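Local coordinates for protein NanS-p (Escherichia phage vB_EcoP_24B, PDB 6YP6) that probably binds carbohydrate as part of a phage-encoded carbohydrate esterase of the NanS-p type, at residues 20-25 with 194-199; 52-57 with 88-93; 71-76 with 92-97. All blocks are in the same frame, centred on the assembly; numbering follows the deposited sequence. Where two conformers were deposited one is given.

Interaction 1: residues 20-25 with 194-199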
ATOM      1  N   GLN A  20      -5.511  17.233   2.992  1.00 10.22           N
ATOM      2  CA  GLN A  20      -5.968  16.289   1.980  1.00  9.93           C
ATOM      3  C   GLN A  20      -6.905  15.217   2.531  1.00 10.01           C
ATOM      4  O   GLN A  20      -7.302  14.330   1.776  1.00 10.69           O
ATOM      5  CB  GLN A  20      -4.764  15.669   1.254  1.00  9.77           C
ATOM      6  CG  GLN A  20      -4.015  16.703   0.434  1.00  9.79           C
ATOM      7  CD  GLN A  20      -2.831  16.124  -0.316  1.00 10.02           C
ATOM      8  OE1 GLN A  20      -2.975  15.220  -1.132  1.00 10.18           O
ATOM      9  NE2 GLN A  20      -1.655  16.659  -0.051  1.00 10.05           N
ATOM     10  N   GLY A  21      -7.280  15.284   3.807  1.00 10.03           N
ATOM     11  CA  GLY A  21      -8.315  14.429   4.344  1.00 10.26           C
ATOM     12  C   GLY A  21      -7.838  13.160   5.010  1.00  9.63           C
ATOM     13  O   GLY A  21      -8.678  12.360   5.448  1.00 10.44           O
ATOM     14  N   TRP A  22      -6.529  12.950   5.093  1.00  8.34           N
ATOM     15  CA  TRP A  22      -5.959  11.778   5.729  1.00  8.38           C
ATOM     16  C   TRP A  22      -5.822  11.994   7.228  1.00  8.53           C
ATOM     17  O   TRP A  22      -5.593  13.108   7.695  1.00 10.04           O
ATOM     18  CB  TRP A  22      -4.563  11.514   5.158  1.00  7.86           C
ATOM     19  CG  TRP A  22      -4.573  11.098   3.716  1.00  7.86           C
ATOM     20  CD1 TRP A  22      -4.840  11.888   2.641  1.00  7.68           C
ATOM     21  CD2 TRP A  22      -4.332   9.786   3.204  1.00  7.62           C
ATOM     22  NE1 TRP A  22      -4.775  11.147   1.485  1.00  7.92           N
ATOM     23  CE2 TRP A  22      -4.462   9.850   1.805  1.00  7.56           C
ATOM     24  CE3 TRP A  22      -4.007   8.568   3.795  1.00  8.07           C
ATOM     25  CZ2 TRP A  22      -4.265   8.737   0.989  1.00  8.44           C
ATOM     26  CZ3 TRP A  22      -3.819   7.465   2.989  1.00  8.71           C
ATOM     27  CH2 TRP A  22      -3.941   7.557   1.605  1.00  8.50           C
ATOM     28  N   SER A  23      -5.909  10.897   7.971  0.50  8.67           N
ATOM     29  CA  SER A  23      -5.614  10.872   9.397  0.50  9.90           C
ATOM     30  C   SER A  23      -4.265  10.188   9.601  0.50 11.02           C
ATOM     31  O   SER A  23      -4.008   9.125   9.033  0.50 11.93           O
ATOM     32  CB  SER A  23      -6.710  10.128  10.158  0.50 11.06           C
ATOM     33  OG  SER A  23      -7.952  10.802  10.049  0.50 11.43           O
ATOM     34  N   ALA A  24      -3.430  10.761  10.457  1.00 12.30           N
ATOM     35  CA  ALA A  24      -2.066  10.299  10.651  1.00 14.36           C
ATOM     36  C   ALA A  24      -1.855  10.150  12.146  1.00 15.54           C
ATOM     37  O   ALA A  24      -2.281  11.002  12.928  1.00 16.76           O
ATOM     38  CB  ALA A  24      -1.036  11.265  10.070  1.00 15.73           C
ATOM     39  N   SER A  25      -1.205   9.065  12.542  1.00 16.03           N
ATOM     40  CA  SER A  25      -0.908   8.857  13.943  1.00 16.73           C
ATOM     41  C   SER A  25       0.407   8.116  14.057  1.00 16.13           C
ATOM     42  O   SER A  25       0.754   7.295  13.206  1.00 16.97           O
ATOM     43  CB  SER A  25      -2.001   8.065  14.653  1.00 18.64           C
ATOM     44  OG  SER A  25      -2.149   6.781  14.096  1.00 20.60           O
ATOM     45  N   LEU A 194      -8.469   2.721   3.925  1.00  6.89           N
ATOM     46  CA  LEU A 194      -7.131   2.348   3.507  1.00  7.13           C
ATOM     47  C   LEU A 194      -6.167   2.766   4.607  1.00  7.31           C
ATOM     48  O   LEU A 194      -6.158   3.923   5.028  1.00  8.70           O
ATOM     49  CB  LEU A 194      -6.765   3.040   2.198  1.00  7.53           C
ATOM     50  CG  LEU A 194      -5.348   2.765   1.696  1.00  8.01           C
ATOM     51  CD1 LEU A 194      -5.152   1.294   1.342  1.00  8.67           C
ATOM     52  CD2 LEU A 194      -5.035   3.646   0.494  1.00  9.30           C
ATOM     53  N   HIS A 195      -5.383   1.802   5.086  1.00  7.25           N
ATOM     54  CA  HIS A 195      -4.396   1.998   6.137  1.00  7.88           C
ATOM     55  C   HIS A 195      -3.016   1.756   5.552  1.00  8.14           C
ATOM     56  O   HIS A 195      -2.764   0.710   4.953  1.00  9.73           O
ATOM     57  CB  HIS A 195      -4.582   0.996   7.252  1.00  9.08           C
ATOM     58  CG  HIS A 195      -5.937   0.976   7.826  1.00 10.93           C
ATOM     59  ND1 HIS A 195      -6.251   1.562   9.031  1.00 12.78           N
ATOM     60  CD2 HIS A 195      -7.071   0.419   7.356  1.00 11.42           C
ATOM     61  CE1 HIS A 195      -7.534   1.366   9.277  1.00 12.75           C
ATOM     62  NE2 HIS A 195      -8.053   0.674   8.272  1.00 12.55           N
ATOM     63  N   VAL A 196      -2.139   2.732   5.717  1.00  7.53           N
ATOM     64  CA  VAL A 196      -0.752   2.623   5.288  1.00  7.25           C
ATOM     65  C   VAL A 196       0.093   2.738   6.550  1.00  7.34           C
ATOM     66  O   VAL A 196      -0.086   3.673   7.331  1.00  8.44           O
ATOM     67  CB  VAL A 196      -0.395   3.728   4.281  1.00  8.45           C
ATOM     68  CG1 VAL A 196       0.977   3.476   3.700  1.00  8.89           C
ATOM     69  CG2 VAL A 196      -1.442   3.802   3.182  1.00  9.55           C
ATOM     70  N   THR A 197       0.983   1.776   6.778  1.00  7.00           N
ATOM     71  CA  THR A 197       1.673   1.716   8.064  1.00  6.85           C
ATOM     72  C   THR A 197       3.033   1.068   7.916  1.00  6.52           C
ATOM     73  O   THR A 197       3.224   0.236   7.039  1.00  6.82           O
ATOM     74  CB  THR A 197       0.813   0.923   9.077  1.00  7.46           C
ATOM     75  OG1 THR A 197       1.495   0.827  10.328  1.00  7.90           O
ATOM     76  CG2 THR A 197       0.505  -0.488   8.589  1.00  8.61           C
ATOM     77  N   ASP A 198       3.960   1.406   8.809  1.00  6.76           N
ATOM     78  CA  ASP A 198       5.222   0.666   8.867  1.00  6.92           C
ATOM     79  C   ASP A 198       5.167  -0.554   9.792  1.00  7.14           C
ATOM     80  O   ASP A 198       6.210  -1.164  10.025  1.00  8.17           O
ATOM     81  CB  ASP A 198       6.431   1.560   9.171  1.00  7.58           C
ATOM     82  CG  ASP A 198       6.506   2.017  10.613  1.00  8.11           C
ATOM     83  OD1 ASP A 198       5.448   2.144  11.252  1.00  9.22           O
ATOM     84  OD2 ASP A 198       7.650   2.246  11.100  1.00  8.76           O
ATOM     85  N   ILE A 199       3.970  -0.940  10.256  1.00  7.21           N
ATOM     86  CA  ILE A 199       3.675  -2.276  10.769  1.00  8.54           C
ATOM     87  C   ILE A 199       4.107  -2.479  12.218  1.00  8.73           C
ATOM     88  O   ILE A 199       3.304  -2.876  13.072  1.00 10.78           O
ATOM     89  CB  ILE A 199       4.282  -3.384   9.872  1.00  9.81           C
ATOM     90  CG1 ILE A 199       3.847  -3.240   8.406  1.00 10.43           C
ATOM     91  CG2 ILE A 199       3.906  -4.762  10.413  1.00 11.54           C
ATOM     92  CD1 ILE A 199       4.650  -4.118   7.448  1.00 11.64           C
TER

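Interaction 2: residues 52-57 with 88-93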
ATOM      1  N   SER A  52       5.341   3.892  18.811  0.50 18.12           N
ATOM      2  CA  SER A  52       4.268   3.390  17.965  0.50 16.89           C
ATOM      3  C   SER A  52       4.645   3.445  16.489  0.50 15.16           C
ATOM      4  O   SER A  52       5.272   4.398  16.017  0.50 15.17           O
ATOM      5  CB  SER A  52       2.992   4.206  18.194  0.50 17.68           C
ATOM      6  OG  SER A  52       2.361   3.855  19.416  0.50 18.23           O
ATOM      7  N   SER A  53       4.276   2.390  15.776  1.00 13.22           N
ATOM      8  CA  SER A  53       4.276   2.400  14.321  0.63 11.94           C
ATOM      9  C   SER A  53       3.448   3.567  13.807  1.00 11.53           C
ATOM     10  O   SER A  53       2.453   3.961  14.421  1.00 13.13           O
ATOM     11  CB  SER A  53       3.667   1.060  13.897  0.63 12.62           C
ATOM     12  OG  SER A  53       3.389   0.994  12.530  0.63 12.83           O
ATOM     13  N   TRP A  54       3.863   4.139  12.684  1.00 11.00           N
ATOM     14  CA  TRP A  54       3.052   5.187  12.092  1.00 11.21           C
ATOM     15  C   TRP A  54       1.963   4.576  11.222  1.00 10.26           C
ATOM     16  O   TRP A  54       2.112   3.490  10.659  1.00  8.72           O
ATOM     17  CB  TRP A  54       3.863   6.202  11.286  1.00 12.15           C
ATOM     18  CG  TRP A  54       4.731   5.673  10.205  1.00 11.86           C
ATOM     19  CD1 TRP A  54       6.064   5.477  10.289  1.00 12.97           C
ATOM     20  CD2 TRP A  54       4.350   5.306   8.864  1.00 10.08           C
ATOM     21  NE1 TRP A  54       6.550   4.997   9.109  1.00 12.38           N
ATOM     22  CE2 TRP A  54       5.519   4.887   8.210  1.00 11.19           C
ATOM     23  CE3 TRP A  54       3.136   5.293   8.161  1.00  9.00           C
ATOM     24  CZ2 TRP A  54       5.516   4.439   6.899  1.00 11.32           C
ATOM     25  CZ3 TRP A  54       3.134   4.850   6.846  1.00  9.13           C
ATOM     26  CH2 TRP A  54       4.320   4.426   6.229  1.00 10.27           C
ATOM     27  N   VAL A  55       0.845   5.289  11.145  1.00 10.59           N
ATOM     28  CA  VAL A  55      -0.307   4.869  10.359  1.00 11.07           C
ATOM     29  C   VAL A  55      -0.916   6.092   9.694  1.00 10.84           C
ATOM     30  O   VAL A  55      -1.187   7.097  10.357  1.00 13.32           O
ATOM     31  CB  VAL A  55      -1.392   4.175  11.211  1.00 13.25           C
ATOM     32  CG1 VAL A  55      -2.523   3.671  10.304  1.00 14.64           C
ATOM     33  CG2 VAL A  55      -0.828   3.035  12.018  1.00 13.51           C
ATOM     34  N   LEU A  56      -1.156   5.991   8.397  1.00  8.86           N
ATOM     35  CA  LEU A  56      -1.937   6.948   7.637  1.00  8.67           C
ATOM     36  C   LEU A  56      -3.224   6.259   7.224  1.00  8.68           C
ATOM     37  O   LEU A  56      -3.193   5.108   6.802  1.00 10.35           O
ATOM     38  CB  LEU A  56      -1.195   7.368   6.371  1.00  9.69           C
ATOM     39  CG  LEU A  56       0.255   7.800   6.562  1.00 11.84           C
ATOM     40  CD1 LEU A  56       0.851   8.113   5.197  1.00 12.95           C
ATOM     41  CD2 LEU A  56       0.385   8.985   7.486  1.00 13.36           C
ATOM     42  N   GLU A  57      -4.354   6.951   7.337  1.00  8.28           N
ATOM     43  CA  GLU A  57      -5.643   6.361   7.007  1.00  8.98           C
ATOM     44  C   GLU A  57      -6.475   7.311   6.163  1.00  7.61           C
ATOM     45  O   GLU A  57      -6.488   8.524   6.398  1.00  8.42           O
ATOM     46  CB  GLU A  57      -6.470   6.004   8.267  1.00 11.79           C
ATOM     47  CG  GLU A  57      -5.767   5.053   9.203  1.00 14.35           C
ATOM     48  CD  GLU A  57      -6.480   4.873  10.522  1.00 17.49           C
ATOM     49  OE1 GLU A  57      -7.708   5.053  10.577  1.00 17.91           O
ATOM     50  OE2 GLU A  57      -5.807   4.526  11.514  1.00 19.67           O
ATOM     51  N   TYR A  88      11.180  -4.198   7.297  1.00  6.82           N
ATOM     52  CA  TYR A  88       9.994  -3.697   6.627  1.00  6.85           C
ATOM     53  C   TYR A  88      10.143  -2.255   6.165  1.00  6.50           C
ATOM     54  O   TYR A  88      10.829  -1.449   6.793  1.00  7.14           O
ATOM     55  CB  TYR A  88       8.768  -3.764   7.557  1.00  7.42           C
ATOM     56  CG  TYR A  88       8.394  -5.181   7.918  1.00  7.76           C
ATOM     57  CD1 TYR A  88       7.815  -6.044   6.992  1.00  8.07           C
ATOM     58  CD2 TYR A  88       8.660  -5.672   9.191  1.00  8.89           C
ATOM     59  CE1 TYR A  88       7.509  -7.347   7.335  1.00  8.70           C
ATOM     60  CE2 TYR A  88       8.360  -6.968   9.545  1.00  9.43           C
ATOM     61  CZ  TYR A  88       7.796  -7.806   8.615  1.00  9.69           C
ATOM     62  OH  TYR A  88       7.530  -9.092   9.002  1.00 11.73           O
ATOM     63  N   VAL A  89       9.416  -1.940   5.084  1.00  6.64           N
ATOM     64  CA  VAL A  89       9.135  -0.570   4.676  1.00  6.59           C
ATOM     65  C   VAL A  89       7.725  -0.193   5.130  1.00  6.78           C
ATOM     66  O   VAL A  89       7.559   0.633   6.031  1.00  7.79           O
ATOM     67  CB  VAL A  89       9.313  -0.359   3.157  1.00  7.16           C
ATOM     68  CG1 VAL A  89       9.070   1.101   2.801  1.00  7.66           C
ATOM     69  CG2 VAL A  89      10.695  -0.806   2.702  1.00  7.21           C
ATOM     70  N   MET A  90       6.696  -0.784   4.528  1.00  6.70           N
ATOM     71  CA  MET A  90       5.322  -0.385   4.831  1.00  6.60           C
ATOM     72  C   MET A  90       4.363  -1.423   4.280  1.00  6.52           C
ATOM     73  O   MET A  90       4.725  -2.259   3.452  1.00  7.21           O
ATOM     74  CB  MET A  90       5.031   1.001   4.251  1.00  7.22           C
ATOM     75  CG  MET A  90       5.076   1.072   2.744  1.00  7.63           C
ATOM     76  SD  MET A  90       5.012   2.780   2.220  1.00  8.99           S
ATOM     77  CE  MET A  90       5.482   2.607   0.513  1.00  9.89           C
ATOM     78  N   ALA A  91       3.125  -1.323   4.737  1.00  6.83           N
ATOM     79  CA  ALA A  91       2.024  -2.156   4.297  1.00  6.59           C
ATOM     80  C   ALA A  91       0.811  -1.293   3.976  1.00  6.42           C
ATOM     81  O   ALA A  91       0.616  -0.212   4.541  1.00  6.99           O
ATOM     82  CB  ALA A  91       1.622  -3.168   5.383  1.00  7.20           C
ATOM     83  N   PHE A  92      -0.019  -1.825   3.084  1.00  6.25           N
ATOM     84  CA  PHE A  92      -1.297  -1.262   2.662  1.00  6.42           C
ATOM     85  C   PHE A  92      -2.385  -2.277   2.997  1.00  6.35           C
ATOM     86  O   PHE A  92      -2.386  -3.385   2.452  1.00  6.70           O
ATOM     87  CB  PHE A  92      -1.317  -1.034   1.138  1.00  6.77           C
ATOM     88  CG  PHE A  92      -0.272  -0.072   0.664  1.00  7.59           C
ATOM     89  CD1 PHE A  92       1.028  -0.501   0.442  1.00  8.80           C
ATOM     90  CD2 PHE A  92      -0.569   1.267   0.454  1.00  8.97           C
ATOM     91  CE1 PHE A  92       2.011   0.398   0.026  1.00 10.42           C
ATOM     92  CE2 PHE A  92       0.422   2.164   0.052  1.00 10.26           C
ATOM     93  CZ  PHE A  92       1.702   1.719  -0.171  1.00 10.83           C
ATOM     94  N   TYR A  93      -3.309  -1.900   3.881  1.00  6.35           N
ATOM     95  CA  TYR A  93      -4.433  -2.741   4.254  1.00  6.60           C
ATOM     96  C   TYR A  93      -5.725  -2.005   3.939  1.00  6.65           C
ATOM     97  O   TYR A  93      -5.908  -0.850   4.342  1.00  7.39           O
ATOM     98  CB  TYR A  93      -4.438  -3.065   5.749  1.00  7.59           C
ATOM     99  CG  TYR A  93      -3.194  -3.659   6.270  1.00  9.49           C
ATOM    100  CD1 TYR A  93      -2.778  -4.901   5.858  1.00 10.96           C
ATOM    101  CD2 TYR A  93      -2.425  -2.970   7.213  1.00 11.31           C
ATOM    102  CE1 TYR A  93      -1.594  -5.449   6.361  1.00 11.49           C
ATOM    103  CE2 TYR A  93      -1.268  -3.503   7.720  1.00 11.72           C
ATOM    104  CZ  TYR A  93      -0.859  -4.736   7.283  1.00 10.41           C
ATOM    105  OH  TYR A  93       0.303  -5.271   7.814  1.00 11.93           O
TER

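Interaction 3: residues 71-76 with 92-97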
ATOM      1  N   GLY A  71      -9.819  -0.545 -11.897  1.00  9.38           N
ATOM      2  CA  GLY A  71      -9.067   0.627 -11.470  1.00  9.08           C
ATOM      3  C   GLY A  71      -7.739   0.176 -10.890  1.00  8.52           C
ATOM      4  O   GLY A  71      -7.260  -0.907 -11.202  1.00  9.56           O
ATOM      5  N   GLN A  72      -7.163   1.025 -10.041  0.50  8.58           N
ATOM      6  CA  GLN A  72      -5.861   0.713  -9.475  0.50  9.14           C
ATOM      7  C   GLN A  72      -5.710   1.313  -8.084  0.50  8.29           C
ATOM      8  O   GLN A  72      -6.294   2.351  -7.766  0.50  8.87           O
ATOM      9  CB  GLN A  72      -4.715   1.246 -10.348  0.50 10.64           C
ATOM     10  CG  GLN A  72      -4.659   0.706 -11.758  0.50 12.11           C
ATOM     11  CD  GLN A  72      -3.310   0.945 -12.389  0.50 13.52           C
ATOM     12  OE1 GLN A  72      -2.611   1.905 -12.057  0.50 15.26           O
ATOM     13  NE2 GLN A  72      -2.916   0.049 -13.269  0.50 12.77           N
ATOM     14  N   ILE A  73      -4.908   0.636  -7.264  1.00  7.22           N
ATOM     15  CA  ILE A  73      -4.329   1.171  -6.037  1.00  7.48           C
ATOM     16  C   ILE A  73      -2.861   1.418  -6.365  1.00  7.99           C
ATOM     17  O   ILE A  73      -2.194   0.508  -6.864  1.00  8.65           O
ATOM     18  CB  ILE A  73      -4.436   0.148  -4.894  1.00  8.01           C
ATOM     19  CG1 ILE A  73      -5.882  -0.311  -4.666  1.00  8.22           C
ATOM     20  CG2 ILE A  73      -3.796   0.700  -3.615  1.00  8.76           C
ATOM     21  CD1 ILE A  73      -6.010  -1.482  -3.707  1.00  8.90           C
ATOM     22  N   ARG A  74      -2.351   2.626  -6.115  1.00  7.76           N
ATOM     23  CA  ARG A  74      -0.994   2.950  -6.551  1.00  8.27           C
ATOM     24  C   ARG A  74      -0.244   3.781  -5.520  1.00  7.94           C
ATOM     25  O   ARG A  74      -0.829   4.532  -4.732  1.00  8.29           O
ATOM     26  CB  ARG A  74      -0.958   3.660  -7.911  1.00 10.43           C
ATOM     27  CG  ARG A  74      -1.750   4.921  -7.991  1.00 11.48           C
ATOM     28  CD  ARG A  74      -1.474   5.611  -9.313  1.00 13.19           C
ATOM     29  NE  ARG A  74      -2.281   6.809  -9.531  1.00 14.22           N
ATOM     30  CZ  ARG A  74      -1.943   8.036  -9.139  1.00 14.40           C
ATOM     31  NH1 ARG A  74      -0.829   8.249  -8.463  1.00 14.98           N
ATOM     32  NH2 ARG A  74      -2.744   9.052  -9.415  1.00 15.53           N
ATOM     33  N   CYS A  75       1.081   3.656  -5.561  1.00  7.45           N
ATOM     34  CA  CYS A  75       1.965   4.453  -4.731  1.00  7.32           C
ATOM     35  C   CYS A  75       3.308   4.610  -5.426  1.00  7.44           C
ATOM     36  O   CYS A  75       3.841   3.647  -5.974  1.00  9.13           O
ATOM     37  CB  CYS A  75       2.171   3.759  -3.380  1.00  7.53           C
ATOM     38  SG  CYS A  75       3.312   4.565  -2.219  1.00  8.22           S
ATOM     39  N   ARG A  76       3.867   5.812  -5.350  1.00  7.26           N
ATOM     40  CA  ARG A  76       5.242   6.079  -5.760  1.00  7.36           C
ATOM     41  C   ARG A  76       6.027   6.448  -4.505  1.00  7.05           C
ATOM     42  O   ARG A  76       5.606   7.330  -3.740  1.00  7.12           O
ATOM     43  CB  ARG A  76       5.288   7.182  -6.819  1.00  8.04           C
ATOM     44  CG  ARG A  76       6.706   7.502  -7.287  1.00  8.38           C
ATOM     45  CD  ARG A  76       6.732   8.272  -8.597  1.00  9.59           C
ATOM     46  NE  ARG A  76       8.095   8.431  -9.118  1.00 10.12           N
ATOM     47  CZ  ARG A  76       8.881   9.494  -8.927  1.00 10.11           C
ATOM     48  NH1 ARG A  76       8.470  10.549  -8.230  1.00 10.67           N
ATOM     49  NH2 ARG A  76      10.095   9.507  -9.453  1.00 11.28           N
ATOM     50  N   PHE A  92      -0.019  -1.825   3.084  1.00  6.25           N
ATOM     51  CA  PHE A  92      -1.297  -1.262   2.662  1.00  6.42           C
ATOM     52  C   PHE A  92      -2.385  -2.277   2.997  1.00  6.35           C
ATOM     53  O   PHE A  92      -2.386  -3.385   2.452  1.00  6.70           O
ATOM     54  CB  PHE A  92      -1.317  -1.034   1.138  1.00  6.77           C
ATOM     55  CG  PHE A  92      -0.272  -0.072   0.664  1.00  7.59           C
ATOM     56  CD1 PHE A  92       1.028  -0.501   0.442  1.00  8.80           C
ATOM     57  CD2 PHE A  92      -0.569   1.267   0.454  1.00  8.97           C
ATOM     58  CE1 PHE A  92       2.011   0.398   0.026  1.00 10.42           C
ATOM     59  CE2 PHE A  92       0.422   2.164   0.052  1.00 10.26           C
ATOM     60  CZ  PHE A  92       1.702   1.719  -0.171  1.00 10.83           C
ATOM     61  N   TYR A  93      -3.309  -1.900   3.881  1.00  6.35           N
ATOM     62  CA  TYR A  93      -4.433  -2.741   4.254  1.00  6.60           C
ATOM     63  C   TYR A  93      -5.725  -2.005   3.939  1.00  6.65           C
ATOM     64  O   TYR A  93      -5.908  -0.850   4.342  1.00  7.39           O
ATOM     65  CB  TYR A  93      -4.438  -3.065   5.749  1.00  7.59           C
ATOM     66  CG  TYR A  93      -3.194  -3.659   6.270  1.00  9.49           C
ATOM     67  CD1 TYR A  93      -2.778  -4.901   5.858  1.00 10.96           C
ATOM     68  CD2 TYR A  93      -2.425  -2.970   7.213  1.00 11.31           C
ATOM     69  CE1 TYR A  93      -1.594  -5.449   6.361  1.00 11.49           C
ATOM     70  CE2 TYR A  93      -1.268  -3.503   7.720  1.00 11.72           C
ATOM     71  CZ  TYR A  93      -0.859  -4.736   7.283  1.00 10.41           C
ATOM     72  OH  TYR A  93       0.303  -5.271   7.814  1.00 11.93           O
ATOM     73  N   TRP A  94      -6.648  -2.686   3.273  1.00  6.60           N
ATOM     74  CA  TRP A  94      -7.961  -2.116   2.963  1.00  6.80           C
ATOM     75  C   TRP A  94      -9.024  -3.164   3.278  1.00  6.71           C
ATOM     76  O   TRP A  94      -9.538  -3.842   2.371  1.00  7.36           O
ATOM     77  CB  TRP A  94      -8.039  -1.643   1.516  1.00  7.14           C
ATOM     78  CG  TRP A  94      -9.288  -0.910   1.139  1.00  6.83           C
ATOM     79  CD1 TRP A  94     -10.368  -0.584   1.925  1.00  7.13           C
ATOM     80  CD2 TRP A  94      -9.588  -0.434  -0.169  1.00  6.70           C
ATOM     81  NE1 TRP A  94     -11.313   0.059   1.174  1.00  7.16           N
ATOM     82  CE2 TRP A  94     -10.858   0.167  -0.115  1.00  7.20           C
ATOM     83  CE3 TRP A  94      -8.899  -0.462  -1.387  1.00  7.64           C
ATOM     84  CZ2 TRP A  94     -11.454   0.732  -1.234  1.00  8.04           C
ATOM     85  CZ3 TRP A  94      -9.487   0.102  -2.488  1.00  8.25           C
ATOM     86  CH2 TRP A  94     -10.753   0.694  -2.410  1.00  8.29           C
ATOM     87  N   PRO A  95      -9.361  -3.331   4.553  1.00  7.36           N
ATOM     88  CA  PRO A  95     -10.473  -4.211   4.920  1.00  8.49           C
ATOM     89  C   PRO A  95     -11.769  -3.563   4.464  1.00  7.82           C
ATOM     90  O   PRO A  95     -11.905  -2.341   4.505  1.00  7.96           O
ATOM     91  CB  PRO A  95     -10.388  -4.286   6.453  1.00  9.59           C
ATOM     92  CG  PRO A  95      -9.460  -3.195   6.884  1.00 11.81           C
ATOM     93  CD  PRO A  95      -8.792  -2.610   5.712  1.00  8.90           C
ATOM     94  N   VAL A  96     -12.729  -4.382   4.032  1.00  7.95           N
ATOM     95  CA  VAL A  96     -14.020  -3.876   3.588  1.00  8.38           C
ATOM     96  C   VAL A  96     -15.132  -4.541   4.390  1.00  8.86           C
ATOM     97  O   VAL A  96     -15.038  -5.708   4.786  1.00  9.85           O
ATOM     98  CB  VAL A  96     -14.220  -4.017   2.064  1.00  9.08           C
ATOM     99  CG1 VAL A  96     -13.202  -3.144   1.340  1.00  8.76           C
ATOM    100  CG2 VAL A  96     -14.112  -5.454   1.596  1.00 10.66           C
ATOM    101  N   SER A  97     -16.203  -3.776   4.630  1.00  9.52           N
ATOM    102  CA  SER A  97     -17.292  -4.240   5.483  1.00 10.82           C
ATOM    103  C   SER A  97     -18.265  -5.155   4.752  1.00 11.12           C
ATOM    104  O   SER A  97     -19.063  -5.824   5.408  1.00 12.30           O
ATOM    105  CB  SER A  97     -18.059  -3.047   6.050  1.00 12.71           C
ATOM    106  OG  SER A  97     -18.563  -2.253   5.000  1.00 13.57           O
TER

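Interaction 1: residues 20-25 with 194-199
Trp-22 reaches Leu-194 and Val-196 with CH2 and CZ3, at the far end of its indole, across the strand 55-59 that lies between the two segments in the seven-stranded sheet. CH2 of Trp-22 stands 4.2 Å from CD2 of Leu-194, and CZ3 of Trp-22 is 4.4 Å from CG2 of Val-196, both methyls approaching the ring obliquely. Leu-194 and Val-196 are alternate residues of one strand, hence on one face of the sheet, and a long flat side chain is what spans the gap: the nearest CA atoms, those of Trp-22 and Leu-194, are 9.8 Å apart. CG of Trp-22 lies anti to the carbonyl carbon (chi1 -67°), and the indole runs along the inner face of the sheet, past the intervening strand. Leu-56 and Leu-6 of strand 3-9 close this inner side further. Past Trp-22 the edge strand 23-25 is exposed to solvent: the hydroxyls of Ser-23 and Ser-25 suit that setting, while the small methyl of Ala-24 rests on Leu-56 without extending to 194-199. Across the two segments the contact is wholly apolar. The one polar atom of the indole, NE1, is bonded to Ser-7 O, so the ring is buried without stranding a donor.

Interaction 2: residues 52-57 with 88-93
Trp-54 meets Met-90 through the outer corner of its indole: CH2 lies 4.0 Å from CB of Met-90, the closest approach between the two segments. Beside it, CZ2 of Trp-54 comes within 4.4 Å of the carbonyl O of Val-89, a loose van der Waals contact. Both partners come to the ring obliquely. The ring touches the root of the methionine, whose CB points toward the 52-57 segment, while the extended chain beyond CG carries the thioether away to Cys-75 and Phe-77 on strand 71-79. A flexible, unbranched side chain suits this place, since it can offer its base to one neighbour and its end to another.

In both residues CG sits between the backbone N and the carbonyl carbon, with chi1 55° for Trp-54 and 65° for Met-90. For the tryptophan this turn swings the indole away from the chain just before strand 55-59, past strand 193-197, where it also packs on Val-196.

The next shell holds the backbone of Trp-54 by polar bonds. Its N donates to OD1 of Asp-198 and its O accepts from OG1 of Thr-197, while OG of the neighbouring Ser-53 also bonds to Asp-198 OD1. On the other segment, Val-89 and Met-90 both face Ile-119 of strand 113-121. The extra residue in strand 88-95 makes a classic beta bulge, and it is at this bulge that the indole touches both residues, one by its carbonyl and one by its side chain, on the inner face of an antiparallel sheet.

Interaction 3: residues 71-76 with 92-97
Two antiparallel sheets lie face to face in this beta-sandwich, and strands 71-79 and 88-95 meet across the interface, one from each sheet. No backbone hydrogen bond joins the two segments; the link is made by alternate side chains pointing inward, Ile-73 and Cys-75 against Trp-94 and Phe-92. CD1 of Ile-73 lies near the plane of the Trp-94 indole, at its edge, 3.8 Å from CE3 and 4.0 Å from CZ3 of that ring. With CG1 beside the backbone N (chi1 -55°) and the chain extended beyond it, the isoleucine carries this methyl across to the indole edge. Two residues on, CB of Cys-75 touches CZ of Phe-92 at 3.8 Å. Its sulfur is also close to the ring, with SG 5.2 Å from the Phe-92 centroid and 78° off the ring normal, a sulfur-aromatic contact at the edge. A small thiol fits opposite a ring that reaches so far inward. Arg-74, between the two inward residues, points the other way and forms a salt bridge with Glu-215. Dispersion therefore dominates the contact, probably with a small electrostatic share from the thiol beside the ring edge, and NE1 of Trp-94 is bonded to Gly-61 O, so the indole is buried with its donor paired.

All three contacts are buried and none has a hydrogen bond between its own segments, yet they differ in direction. Interactions 1 and 2 lie within the seven-stranded sheet, each with a tryptophan crossing one intervening strand on its inner face; interaction 3 joins that sheet to the other. Strand 88-95 serves interactions 2 and 3, and strand 193-197 pairs with it through backbone hydrogen bonds such as His-195 N to Tyr-93 O. Val-196 touches Trp-22, Trp-54 and Phe-92, so one residue ties the three together. Polar chemistry gathers at the strand end shared by 52-57 and 194-199, around Asp-198, whereas 71-76 with 92-97 is the most extensive contact, wholly apolar apart from its sulfur.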